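Uncharacterized protein VP1736 (Vibrio parahaemolyticus, PDB 3LXQ) is of unknown function but belongs to the sulfatase family of the alkaline phosphatase clan, with an alpha/beta domain built on a mixed sheet. Local coordinates at residues 40-46 / 432-437; 57-63 / 362-366; 176-180 / 226-231. All coordinates share one frame; numbering follows the deposited sequence.

Contact 1: residues 40-46 / 432-437; sequences SAEQFYG and ALFASK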
ATOM      1  N   SER A  40       0.544  -0.092 -23.071  1.00 71.54           N
ATOM      2  CA  SER A  40       0.371   1.376 -23.169  1.00 68.59           C
ATOM      3  C   SER A  40      -1.087   1.778 -22.919  1.00 62.74           C
ATOM      4  O   SER A  40      -2.001   1.278 -23.579  1.00 61.69           O
ATOM      5  CB  SER A  40       0.853   1.883 -24.532  1.00 72.07           C
ATOM      6  OG  SER A  40       0.841   3.302 -24.567  1.00 69.86           O
ATOM      7  N   ALA A  41      -1.291   2.676 -21.959  1.00 59.78           N
ATOM      8  CA  ALA A  41      -2.637   3.090 -21.555  1.00 55.60           C
ATOM      9  C   ALA A  41      -3.350   3.925 -22.617  1.00 54.48           C
ATOM     10  O   ALA A  41      -4.577   3.920 -22.685  1.00 52.67           O
ATOM     11  CB  ALA A  41      -2.594   3.843 -20.224  1.00 55.17           C
ATOM     12  N   GLU A  42      -2.578   4.643 -23.429  1.00 56.88           N
ATOM     13  CA  GLU A  42      -3.127   5.380 -24.568  1.00 58.39           C
ATOM     14  C   GLU A  42      -3.959   4.476 -25.486  1.00 59.21           C
ATOM     15  O   GLU A  42      -5.050   4.857 -25.908  1.00 59.14           O
ATOM     16  CB  GLU A  42      -2.016   6.077 -25.358  1.00 62.77           C
ATOM     17  CG  GLU A  42      -1.786   7.540 -24.967  1.00 63.40           C
ATOM     18  CD  GLU A  42      -1.445   8.427 -26.166  1.00 70.23           C
ATOM     19  OE1 GLU A  42      -0.453   9.187 -26.095  1.00 72.95           O
ATOM     20  OE2 GLU A  42      -2.166   8.366 -27.188  1.00 73.68           O
ATOM     21  N   GLN A  43      -3.454   3.270 -25.749  1.00 60.82           N
ATOM     22  CA  GLN A  43      -4.108   2.302 -26.641  1.00 62.63           C
ATOM     23  C   GLN A  43      -5.474   1.811 -26.140  1.00 58.97           C
ATOM     24  O   GLN A  43      -6.320   1.422 -26.946  1.00 60.68           O
ATOM     25  CB  GLN A  43      -3.184   1.101 -26.904  1.00 66.13           C
ATOM     26  N   PHE A  44      -5.689   1.830 -24.823  1.00 55.16           N
ATOM     27  CA  PHE A  44      -6.921   1.285 -24.231  1.00 52.74           C
ATOM     28  C   PHE A  44      -8.009   2.326 -23.987  1.00 51.81           C
ATOM     29  O   PHE A  44      -9.196   2.052 -24.179  1.00 52.08           O
ATOM     30  CB  PHE A  44      -6.631   0.587 -22.897  1.00 51.25           C
ATOM     31  CG  PHE A  44      -5.796  -0.647 -23.013  1.00 53.27           C
ATOM     32  CD1 PHE A  44      -6.350  -1.842 -23.482  1.00 53.98           C
ATOM     33  CD2 PHE A  44      -4.460  -0.633 -22.624  1.00 55.44           C
ATOM     34  CE1 PHE A  44      -5.581  -2.998 -23.579  1.00 56.91           C
ATOM     35  CE2 PHE A  44      -3.678  -1.790 -22.718  1.00 58.93           C
ATOM     36  CZ  PHE A  44      -4.244  -2.975 -23.198  1.00 59.69           C
ATOM     37  N   TYR A  45      -7.593   3.508 -23.541  1.00 51.57           N
ATOM     38  CA  TYR A  45      -8.514   4.509 -22.984  1.00 51.55           C
ATOM     39  C   TYR A  45      -8.686   5.749 -23.859  1.00 54.24           C
ATOM     40  O   TYR A  45      -9.564   6.581 -23.607  1.00 55.75           O
ATOM     41  CB  TYR A  45      -8.038   4.943 -21.589  1.00 50.51           C
ATOM     42  CG  TYR A  45      -7.796   3.811 -20.609  1.00 49.69           C
ATOM     43  CD1 TYR A  45      -8.689   2.738 -20.506  1.00 49.41           C
ATOM     44  CD2 TYR A  45      -6.692   3.835 -19.754  1.00 50.30           C
ATOM     45  CE1 TYR A  45      -8.471   1.701 -19.599  1.00 49.77           C
ATOM     46  CE2 TYR A  45      -6.465   2.797 -18.833  1.00 51.34           C
ATOM     47  CZ  TYR A  45      -7.359   1.736 -18.761  1.00 51.09           C
ATOM     48  OH  TYR A  45      -7.145   0.712 -17.864  1.00 53.15           O
ATOM     49  N   GLY A  46      -7.833   5.876 -24.871  1.00 56.12           N
ATOM     50  CA  GLY A  46      -7.840   7.051 -25.739  1.00 59.98           C
ATOM     51  C   GLY A  46      -6.675   7.978 -25.465  1.00 59.90           C
ATOM     52  O   GLY A  46      -6.054   7.925 -24.400  1.00 56.91           O
ATOM     53  N   ALA A 432      -5.918   7.788 -15.124  1.00 31.53           N
ATOM     54  CA  ALA A 432      -5.738   6.483 -15.767  1.00 31.61           C
ATOM     55  C   ALA A 432      -4.473   6.417 -16.625  1.00 32.10           C
ATOM     56  O   ALA A 432      -3.841   5.368 -16.726  1.00 32.28           O
ATOM     57  CB  ALA A 432      -6.954   6.147 -16.636  1.00 32.45           C
ATOM     58  N   LEU A 433      -4.131   7.534 -17.261  1.00 33.08           N
ATOM     59  CA  LEU A 433      -3.028   7.597 -18.219  1.00 33.45           C
ATOM     60  C   LEU A 433      -1.672   7.890 -17.603  1.00 32.73           C
ATOM     61  O   LEU A 433      -0.634   7.643 -18.234  1.00 33.07           O
ATOM     62  CB  LEU A 433      -3.311   8.681 -19.257  1.00 36.18           C
ATOM     63  CG  LEU A 433      -4.475   8.480 -20.215  1.00 38.13           C
ATOM     64  CD1 LEU A 433      -4.720   9.761 -21.002  1.00 41.64           C
ATOM     65  CD2 LEU A 433      -4.200   7.311 -21.155  1.00 40.59           C
ATOM     66  N   PHE A 434      -1.671   8.445 -16.394  1.00 30.53           N
ATOM     67  CA  PHE A 434      -0.452   9.067 -15.869  1.00 30.72           C
ATOM     68  C   PHE A 434       0.724   8.097 -15.720  1.00 30.30           C
ATOM     69  O   PHE A 434       1.801   8.349 -16.262  1.00 31.68           O
ATOM     70  CB  PHE A 434      -0.714   9.827 -14.555  1.00 29.41           C
ATOM     71  CG  PHE A 434       0.542  10.316 -13.890  1.00 30.49           C
ATOM     72  CD1 PHE A 434       1.281  11.346 -14.453  1.00 30.14           C
ATOM     73  CD2 PHE A 434       0.997   9.729 -12.718  1.00 30.18           C
ATOM     74  CE1 PHE A 434       2.444  11.794 -13.857  1.00 31.22           C
ATOM     75  CE2 PHE A 434       2.167  10.169 -12.113  1.00 33.01           C
ATOM     76  CZ  PHE A 434       2.896  11.210 -12.687  1.00 31.75           C
ATOM     77  N   ALA A 435       0.517   6.999 -14.996  1.00 29.12           N
ATOM     78  CA  ALA A 435       1.587   6.046 -14.727  1.00 29.71           C
ATOM     79  C   ALA A 435       2.185   5.495 -16.015  1.00 31.08           C
ATOM     80  O   ALA A 435       3.414   5.400 -16.143  1.00 32.80           O
ATOM     81  CB  ALA A 435       1.111   4.921 -13.841  1.00 29.06           C
ATOM     82  N   SER A 436       1.318   5.157 -16.966  1.00 40.71           N
ATOM     83  CA  SER A 436       1.736   4.665 -18.276  1.00 44.00           C
ATOM     84  C   SER A 436       2.643   5.677 -19.002  1.00 44.76           C
ATOM     85  O   SER A 436       3.674   5.304 -19.556  1.00 45.75           O
ATOM     86  CB  SER A 436       0.511   4.318 -19.109  1.00 46.55           C
ATOM     87  OG  SER A 436       0.874   3.851 -20.388  1.00 51.61           O
ATOM     88  N   LYS A 437       2.285   6.959 -18.949  1.00 44.07           N
ATOM     89  CA  LYS A 437       3.097   7.993 -19.579  1.00 44.86           C
ATOM     90  C   LYS A 437       4.355   8.330 -18.774  1.00 43.26           C
ATOM     91  O   LYS A 437       5.414   8.601 -19.354  1.00 44.72           O
ATOM     92  CB  LYS A 437       2.259   9.246 -19.858  1.00 45.20           C
ATOM     93  CG  LYS A 437       1.372   9.150 -21.099  1.00 49.04           C
ATOM     94  CD  LYS A 437       2.099   9.726 -22.317  1.00 52.74           C
ATOM     95  CE  LYS A 437       1.287   9.593 -23.595  1.00 57.81           C
ATOM     96  NZ  LYS A 437       1.499   8.280 -24.290  1.00 61.23           N
TER

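Contact 2: residues 57-63 / 362-366; sequences VRASSTK and MIGRD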
ATOM      1  N   VAL A  57      -3.960  15.934 -13.528  1.00 36.30           N
ATOM      2  CA  VAL A  57      -3.305  15.065 -12.538  1.00 34.80           C
ATOM      3  C   VAL A  57      -2.811  15.909 -11.353  1.00 33.48           C
ATOM      4  O   VAL A  57      -3.150  15.631 -10.195  1.00 31.34           O
ATOM      5  CB  VAL A  57      -2.173  14.197 -13.191  1.00 36.59           C
ATOM      6  CG1 VAL A  57      -1.299  13.517 -12.151  1.00 35.03           C
ATOM      7  CG2 VAL A  57      -2.779  13.143 -14.129  1.00 37.57           C
ATOM      8  N   ARG A  58      -2.050  16.958 -11.650  1.00 34.38           N
ATOM      9  CA  ARG A  58      -1.553  17.855 -10.608  1.00 34.40           C
ATOM     10  C   ARG A  58      -2.674  18.516  -9.797  1.00 33.75           C
ATOM     11  O   ARG A  58      -2.648  18.491  -8.568  1.00 33.27           O
ATOM     12  CB  ARG A  58      -0.639  18.922 -11.209  1.00 36.20           C
ATOM     13  CG  ARG A  58       0.745  18.400 -11.596  1.00 36.79           C
ATOM     14  CD  ARG A  58       1.670  19.562 -11.947  1.00 38.46           C
ATOM     15  NE  ARG A  58       1.378  20.117 -13.266  1.00 37.96           N
ATOM     16  CZ  ARG A  58       2.105  19.894 -14.358  1.00 40.87           C
ATOM     17  NH1 ARG A  58       3.190  19.131 -14.309  1.00 41.88           N
ATOM     18  NH2 ARG A  58       1.736  20.435 -15.506  1.00 43.20           N
ATOM     19  N   ALA A  59      -3.658  19.095 -10.481  1.00 34.34           N
ATOM     20  CA  ALA A  59      -4.800  19.699  -9.794  1.00 34.15           C
ATOM     21  C   ALA A  59      -5.571  18.690  -8.925  1.00 32.97           C
ATOM     22  O   ALA A  59      -5.816  18.945  -7.738  1.00 32.53           O
ATOM     23  CB  ALA A  59      -5.728  20.407 -10.784  1.00 35.22           C
ATOM     24  N   SER A  60      -5.936  17.546  -9.493  1.00 32.74           N
ATOM     25  CA  SER A  60      -6.664  16.548  -8.730  1.00 32.50           C
ATOM     26  C   SER A  60      -5.832  15.920  -7.594  1.00 31.44           C
ATOM     27  O   SER A  60      -6.406  15.404  -6.647  1.00 31.10           O
ATOM     28  CB  SER A  60      -7.255  15.457  -9.628  1.00 33.92           C
ATOM     29  OG  SER A  60      -6.226  14.726 -10.273  1.00 34.70           O
ATOM     30  N   SER A  61      -4.502  16.001  -7.679  1.00 30.46           N
ATOM     31  CA  SER A  61      -3.624  15.482  -6.622  1.00 29.71           C
ATOM     32  C   SER A  61      -3.772  16.226  -5.272  1.00 29.86           C
ATOM     33  O   SER A  61      -3.731  15.599  -4.204  1.00 29.59           O
ATOM     34  CB  SER A  61      -2.153  15.486  -7.082  1.00 29.40           C
ATOM     35  OG  SER A  61      -1.557  16.771  -6.951  1.00 28.53           O
ATOM     36  N   THR A  62      -3.972  17.547  -5.341  1.00 29.97           N
ATOM     37  CA  THR A  62      -3.976  18.476  -4.181  1.00 30.64           C
ATOM     38  C   THR A  62      -2.570  18.783  -3.641  1.00 31.32           C
ATOM     39  O   THR A  62      -2.416  19.520  -2.666  1.00 32.89           O
ATOM     40  CB  THR A  62      -4.925  18.083  -2.991  1.00 31.33           C
ATOM     41  OG1 THR A  62      -4.329  17.054  -2.186  1.00 30.84           O
ATOM     42  CG2 THR A  62      -6.335  17.652  -3.475  1.00 30.84           C
ATOM     43  N   LYS A  63      -1.550  18.232  -4.279  1.00 31.28           N
ATOM     44  CA  LYS A  63      -0.166  18.547  -3.921  1.00 32.69           C
ATOM     45  C   LYS A  63       0.133  20.024  -4.206  1.00 34.23           C
ATOM     46  O   LYS A  63      -0.559  20.651  -4.989  1.00 33.71           O
ATOM     47  CB  LYS A  63       0.811  17.630  -4.659  1.00 32.12           C
ATOM     48  CG  LYS A  63       0.539  16.134  -4.503  1.00 32.23           C
ATOM     49  CD  LYS A  63       0.473  15.677  -3.049  1.00 32.06           C
ATOM     50  CE  LYS A  63       1.858  15.296  -2.528  1.00 34.03           C
ATOM     51  NZ  LYS A  63       1.772  14.797  -1.134  1.00 35.30           N
HETATM   52  N   MSE A 362       5.706  12.140  -6.023  1.00 33.40           N
HETATM   53  CA  MSE A 362       4.486  11.445  -5.575  1.00 31.71           C
HETATM   54  C   MSE A 362       3.250  12.343  -5.615  1.00 30.15           C
HETATM   55  O   MSE A 362       3.275  13.469  -5.121  1.00 29.96           O
HETATM   56  CB  MSE A 362       4.651  10.875  -4.161  1.00 31.86           C
HETATM   57  CG  MSE A 362       5.806   9.910  -3.990  1.00 35.82           C
HETATM   58 SE   MSE A 362       5.682   8.940  -2.307  1.00 41.91          SE
HETATM   59  CE  MSE A 362       6.358  10.309  -1.089  1.00 36.04           C
ATOM     60  N   ILE A 363       2.166  11.831  -6.193  1.00 28.76           N
ATOM     61  CA  ILE A 363       0.927  12.580  -6.272  1.00 27.89           C
ATOM     62  C   ILE A 363      -0.078  12.144  -5.196  1.00 26.83           C
ATOM     63  O   ILE A 363      -1.156  12.726  -5.070  1.00 26.98           O
ATOM     64  CB  ILE A 363       0.298  12.530  -7.681  1.00 28.02           C
ATOM     65  CG1 ILE A 363      -0.134  11.102  -8.044  1.00 27.30           C
ATOM     66  CG2 ILE A 363       1.278  13.092  -8.701  1.00 28.83           C
ATOM     67  CD1 ILE A 363      -0.982  11.013  -9.300  1.00 24.70           C
ATOM     68  N   GLY A 364       0.291  11.132  -4.410  1.00 26.98           N
ATOM     69  CA  GLY A 364      -0.509  10.714  -3.261  1.00 25.48           C
ATOM     70  C   GLY A 364      -0.542  11.765  -2.155  1.00 25.54           C
ATOM     71  O   GLY A 364       0.380  12.572  -2.020  1.00 25.97           O
ATOM     72  N   ARG A 365      -1.598  11.717  -1.350  1.00 24.83           N
ATOM     73  CA  ARG A 365      -1.935  12.765  -0.389  1.00 25.20           C
ATOM     74  C   ARG A 365      -1.243  12.525   0.952  1.00 26.05           C
ATOM     75  O   ARG A 365      -1.098  11.380   1.395  1.00 25.68           O
ATOM     76  CB  ARG A 365      -3.445  12.806  -0.169  1.00 24.70           C
ATOM     77  CG  ARG A 365      -4.253  13.457  -1.284  1.00 25.82           C
ATOM     78  CD  ARG A 365      -4.422  12.575  -2.535  1.00 24.43           C
ATOM     79  NE  ARG A 365      -5.292  13.241  -3.510  1.00 23.86           N
ATOM     80  CZ  ARG A 365      -6.627  13.207  -3.475  1.00 24.70           C
ATOM     81  NH1 ARG A 365      -7.258  12.503  -2.539  1.00 22.17           N
ATOM     82  NH2 ARG A 365      -7.340  13.875  -4.389  1.00 26.04           N
ATOM     83  N   ASP A 366      -0.798  13.613   1.568  1.00 26.34           N
ATOM     84  CA  ASP A 366      -0.333  13.595   2.951  1.00 27.27           C
ATOM     85  C   ASP A 366      -1.584  13.762   3.780  1.00 27.18           C
ATOM     86  O   ASP A 366      -2.141  14.859   3.893  1.00 27.99           O
ATOM     87  CB  ASP A 366       0.645  14.741   3.198  1.00 27.45           C
ATOM     88  CG  ASP A 366       1.081  14.865   4.667  1.00 29.45           C
ATOM     89  OD1 ASP A 366       0.550  14.153   5.551  1.00 29.75           O
ATOM     90  OD2 ASP A 366       1.974  15.703   4.940  1.00 29.11           O
TER
HETATM   91  O   HOH W   1      -0.872  16.473   0.290  1.00 34.25           O

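Contact 3: residues 176-180 / 226-231; sequences TQFIY and KADEEF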
ATOM      1  N   THR A 176      17.837   0.909   5.395  1.00 57.03           N
ATOM      2  CA  THR A 176      16.600   0.444   4.744  1.00 53.81           C
ATOM      3  C   THR A 176      16.636  -1.060   4.504  1.00 53.24           C
ATOM      4  O   THR A 176      17.651  -1.608   4.060  1.00 54.53           O
ATOM      5  CB  THR A 176      16.322   1.203   3.435  1.00 52.86           C
ATOM      6  OG1 THR A 176      17.472   1.131   2.581  1.00 54.89           O
ATOM      7  CG2 THR A 176      16.002   2.665   3.731  1.00 52.97           C
ATOM      8  N   GLN A 177      15.529  -1.729   4.816  1.00 51.05           N
ATOM      9  CA  GLN A 177      15.478  -3.185   4.738  1.00 50.50           C
ATOM     10  C   GLN A 177      14.122  -3.703   4.312  1.00 47.48           C
ATOM     11  O   GLN A 177      13.120  -3.002   4.398  1.00 46.37           O
ATOM     12  CB  GLN A 177      15.891  -3.836   6.068  1.00 51.79           C
ATOM     13  CG  GLN A 177      14.947  -3.543   7.225  1.00 51.64           C
ATOM     14  CD  GLN A 177      15.211  -4.395   8.452  1.00 53.94           C
ATOM     15  OE1 GLN A 177      16.285  -4.987   8.604  1.00 57.31           O
ATOM     16  NE2 GLN A 177      14.225  -4.461   9.342  1.00 52.26           N
ATOM     17  N   PHE A 178      14.123  -4.950   3.853  1.00 46.69           N
ATOM     18  CA  PHE A 178      12.930  -5.679   3.491  1.00 43.77           C
ATOM     19  C   PHE A 178      12.995  -6.987   4.257  1.00 44.16           C
ATOM     20  O   PHE A 178      13.985  -7.685   4.181  1.00 45.46           O
ATOM     21  CB  PHE A 178      12.948  -5.938   1.987  1.00 43.12           C
ATOM     22  CG  PHE A 178      11.868  -6.875   1.500  1.00 41.24           C
ATOM     23  CD1 PHE A 178      10.519  -6.634   1.773  1.00 38.61           C
ATOM     24  CD2 PHE A 178      12.206  -7.978   0.721  1.00 41.53           C
ATOM     25  CE1 PHE A 178       9.516  -7.498   1.298  1.00 36.08           C
ATOM     26  CE2 PHE A 178      11.218  -8.840   0.237  1.00 40.34           C
ATOM     27  CZ  PHE A 178       9.867  -8.597   0.524  1.00 38.76           C
ATOM     28  N   ILE A 179      11.959  -7.300   5.022  1.00 43.09           N
ATOM     29  CA  ILE A 179      11.896  -8.588   5.697  1.00 43.61           C
ATOM     30  C   ILE A 179      10.779  -9.427   5.082  1.00 41.54           C
ATOM     31  O   ILE A 179       9.632  -8.998   5.034  1.00 39.81           O
ATOM     32  CB  ILE A 179      11.688  -8.484   7.229  1.00 44.57           C
ATOM     33  CG1 ILE A 179      12.703  -7.519   7.867  1.00 47.01           C
ATOM     34  CG2 ILE A 179      11.823  -9.873   7.873  1.00 45.17           C
ATOM     35  CD1 ILE A 179      12.482  -7.284   9.384  1.00 48.40           C
ATOM     36  N   TYR A 180      11.144 -10.629   4.652  1.00 42.04           N
ATOM     37  CA  TYR A 180      10.256 -11.571   3.986  1.00 40.92           C
ATOM     38  C   TYR A 180      10.521 -12.982   4.532  1.00 42.82           C
ATOM     39  O   TYR A 180      11.638 -13.285   4.946  1.00 44.58           O
ATOM     40  CB  TYR A 180      10.554 -11.515   2.489  1.00 39.85           C
ATOM     41  CG  TYR A 180       9.587 -12.236   1.586  1.00 38.15           C
ATOM     42  CD1 TYR A 180       8.218 -12.047   1.704  1.00 35.84           C
ATOM     43  CD2 TYR A 180      10.058 -13.076   0.572  1.00 38.82           C
ATOM     44  CE1 TYR A 180       7.340 -12.694   0.867  1.00 35.66           C
ATOM     45  CE2 TYR A 180       9.186 -13.733  -0.279  1.00 37.10           C
ATOM     46  CZ  TYR A 180       7.825 -13.539  -0.124  1.00 36.41           C
ATOM     47  OH  TYR A 180       6.946 -14.178  -0.958  1.00 35.04           O
ATOM     48  N   LYS A 226      11.280 -12.462  13.775  1.00 49.24           N
ATOM     49  CA  LYS A 226      12.464 -11.985  13.067  1.00 49.78           C
ATOM     50  C   LYS A 226      12.462 -10.475  12.971  1.00 49.19           C
ATOM     51  O   LYS A 226      13.514  -9.838  13.053  1.00 50.58           O
ATOM     52  CB  LYS A 226      12.517 -12.568  11.649  1.00 48.87           C
ATOM     53  CG  LYS A 226      13.840 -12.329  10.917  1.00 50.33           C
ATOM     54  CD  LYS A 226      14.993 -12.911  11.746  1.00 53.84           C
ATOM     55  CE  LYS A 226      16.248 -13.185  10.931  1.00 55.68           C
ATOM     56  NZ  LYS A 226      17.394 -13.520  11.851  1.00 55.57           N
ATOM     57  N   ALA A 227      11.273  -9.916  12.762  1.00 47.37           N
ATOM     58  CA  ALA A 227      11.107  -8.480  12.656  1.00 46.42           C
ATOM     59  C   ALA A 227      11.513  -7.862  13.987  1.00 47.59           C
ATOM     60  O   ALA A 227      12.492  -7.108  14.056  1.00 48.43           O
ATOM     61  CB  ALA A 227       9.673  -8.146  12.300  1.00 44.68           C
ATOM     62  N   ASP A 228      10.782  -8.235  15.039  1.00 47.76           N
ATOM     63  CA  ASP A 228      11.070  -7.840  16.432  1.00 49.22           C
ATOM     64  C   ASP A 228      12.551  -7.967  16.822  1.00 51.77           C
ATOM     65  O   ASP A 228      13.066  -7.149  17.596  1.00 53.26           O
ATOM     66  CB  ASP A 228      10.182  -8.649  17.393  1.00 49.05           C
ATOM     67  CG  ASP A 228      10.547  -8.437  18.863  1.00 51.22           C
ATOM     68  OD1 ASP A 228      11.241  -9.314  19.410  1.00 52.19           O
ATOM     69  OD2 ASP A 228      10.148  -7.408  19.458  1.00 48.68           O
ATOM     70  N   GLU A 229      13.211  -9.001  16.296  1.00 52.78           N
ATOM     71  CA  GLU A 229      14.658  -9.231  16.476  1.00 55.43           C
ATOM     72  C   GLU A 229      15.489  -8.160  15.766  1.00 55.40           C
ATOM     73  O   GLU A 229      16.452  -7.634  16.326  1.00 57.91           O
ATOM     74  CB  GLU A 229      15.064 -10.602  15.907  1.00 56.18           C
ATOM     75  CG  GLU A 229      15.500 -11.660  16.904  1.00 59.07           C
ATOM     76  CD  GLU A 229      16.314 -12.780  16.253  1.00 60.12           C
ATOM     77  OE1 GLU A 229      16.052 -13.133  15.077  1.00 59.30           O
ATOM     78  OE2 GLU A 229      17.231 -13.301  16.919  1.00 64.64           O
ATOM     79  N   GLU A 230      15.112  -7.864  14.527  1.00 53.03           N
ATOM     80  CA  GLU A 230      15.832  -6.928  13.671  1.00 52.99           C
ATOM     81  C   GLU A 230      15.658  -5.495  14.142  1.00 52.77           C
ATOM     82  O   GLU A 230      16.540  -4.664  13.947  1.00 53.78           O
ATOM     83  CB  GLU A 230      15.310  -7.039  12.228  1.00 51.19           C
ATOM     84  CG  GLU A 230      15.966  -8.146  11.418  1.00 52.67           C
ATOM     85  CD  GLU A 230      17.433  -7.850  11.128  1.00 57.19           C
ATOM     86  OE1 GLU A 230      18.304  -8.385  11.848  1.00 61.20           O
ATOM     87  OE2 GLU A 230      17.721  -7.061  10.203  1.00 57.14           O
ATOM     88  N   PHE A 231      14.494  -5.214  14.723  1.00 51.52           N
ATOM     89  CA  PHE A 231      14.143  -3.861  15.129  1.00 51.00           C
ATOM     90  C   PHE A 231      14.819  -3.556  16.450  1.00 53.69           C
ATOM     91  O   PHE A 231      15.385  -2.483  16.614  1.00 54.62           O
ATOM     92  CB  PHE A 231      12.627  -3.691  15.260  1.00 48.95           C
ATOM     93  CG  PHE A 231      11.857  -3.925  13.976  1.00 45.53           C
ATOM     94  CD1 PHE A 231      12.449  -3.719  12.735  1.00 42.39           C
ATOM     95  CD2 PHE A 231      10.527  -4.332  14.022  1.00 43.12           C
ATOM     96  CE1 PHE A 231      11.742  -3.929  11.566  1.00 41.23           C
ATOM     97  CE2 PHE A 231       9.802  -4.537  12.840  1.00 42.33           C
ATOM     98  CZ  PHE A 231      10.422  -4.337  11.612  1.00 39.47           C
TER

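Contact 1: residues 40-46 / 432-437
A41 and L433 bring the two backbones to within 5.6 Å, CA to CA, where the short helix 41-45 lies against helix 432-437, the segment axes 9.5 Å apart and running nearly antiparallel at 155°. A41 CB and S436 CB are 3.3 Å apart, closer than two such carbons usually come. A hydrogen bond may be part of the reason: S436 OG accepts the backbone N-H of A41 at 2.9 Å with an almost straight angle of 172°. Serine suits the place because its OG, anti to its own backbone N (chi1 179°), reaches the amide of A41 at the N-terminal end of the short helix, where no preceding turn supplies a carbonyl. This is helix-helix packing between the first modelled helix and the long C-terminal helix 422-441. A432 and S436, one turn apart, share a face of the latter, while L433 and K437 form the neighbouring column. L433 lays its CD2 branch 3.7 Å from A41 O and 3.9 Å from A41 CB, and the same methyl comes near the carbonyl of G46. Beyond it K437, its chain bent twice, swings NZ round to E42 OE1 in a 2.8 Å salt bridge that uses the anti side of the carboxylate, somewhat out of its plane. At the other end A432 CB touches the Y45 ring obliquely, 3.9 Å from CD2. That ring, with F44 CB on one face toward the rim, also packs on F386 and L397 of the five-stranded antiparallel sheet, and its OH bonds to K384 O and Q381 NE2. G46 then leaves the helix with a positive phi; a side chain here would collide with the carbonyl O of Y45, so glycine fits.

Contact 2: residues 57-63 / 362-366
The C-terminal end of helix 50-61, where the last carbonyls have no further turn to bond to, is met by the loop 362-366, with R365 taking S60 and S61 in one grip. R365 NH2 donates to S60 O at 2.9 Å; this oxygen lies in the guanidinium plane, and NH2 approaches it nearly end-on to the carbonyl (C=O...N 170°). R365 NE reaches S61 O, also at 2.9 Å, but from above that carbonyl's plane and with the oxygen 30° out of the guanidinium plane, a less well directed bond. A bend at chi2 (76°) folds the arginine back toward the helix end, and its NH2 has a second partner in D375 O. Arginine suits the site because its several N-H groups can serve successive carbonyls, and its charge would probably be welcome at the negative end of a helix dipole. S61 O is shared, for T62 OG1 bonds to it at 2.6 Å, in the carbonyl plane on a lone pair. K63, bent at chi2 and chi3, brings NZ to G364 O at 2.8 Å, and a water bonded to D366 N is also within weak reach of NZ. On the apolar side I363 CD1 meets V57 CG1 at 3.8 Å, the two side chains crossing at about a right angle, while N431 of helix 422-441 touches both. The chain itself turns at S61, whose OG donates to R58 O and accepts from K63 N at 3.0 Å: with T62 in its middle at positive phi, this is an ST turn closing the C-terminal end of a helix.

Contact 3: residues 176-180 / 226-231
I179 points from strand 176-180 toward helix 226-231, and its side chain can be followed across the gap. From CB the shorter branch, CG2, reaches only the edge of the interface, 4.4 Å from K226 CG. The longer branch does the work: CG1 lies anti to the carbonyl carbon (chi1 -51°) and carries CD1 out to the helix. This one methyl sits 3.7 Å from A227 CA, 4.0 Å from E230 CB and 4.1 Å from F231 CE1, the last an oblique approach to the ring. The longer branch of isoleucine fits because its tip can settle between residues one turn apart, A227 and F231, where the small alanine lets it come close to the helix backbone. Two residues back along the strand, Q177 points to the same side. Its amide end comes to the edge of the F231 ring and lies beside the E230 carboxylate, the two planes nearly coplanar at 26°; that carboxylate has its salt bridge with R233. Strand and helix run nearly antiparallel, as in the alpha/beta fold of this clan. Helix 220-234 lies on the connection from strand 200-202 to the parallel strand 241-246, crossing over strand 175-180 between them, and packs on all three, E230 on V202 and F231 on S243.

Counting from the first modelled residue, contact 1 opens almost at once, in helix 41-45, and closes near the C terminus on helix 422-441, so it embraces nearly the whole chain. Contact 2 begins in the next helix, 50-61, and closes at 362-366, within that span; contact 3, a local closure between 176-180 and 226-231, lies within both, and no two cross. Contacts 1 and 2 adjoin: F434 CB packs on V57 CG2 at 3.9 Å, which brings helix 50-61 against the C-terminal helix that contact 1 joins to helix 41-45. Contact 3 sits across the chain's centre, about 31 Å from contact 2 between centres, and holds a helix to the mixed sheet.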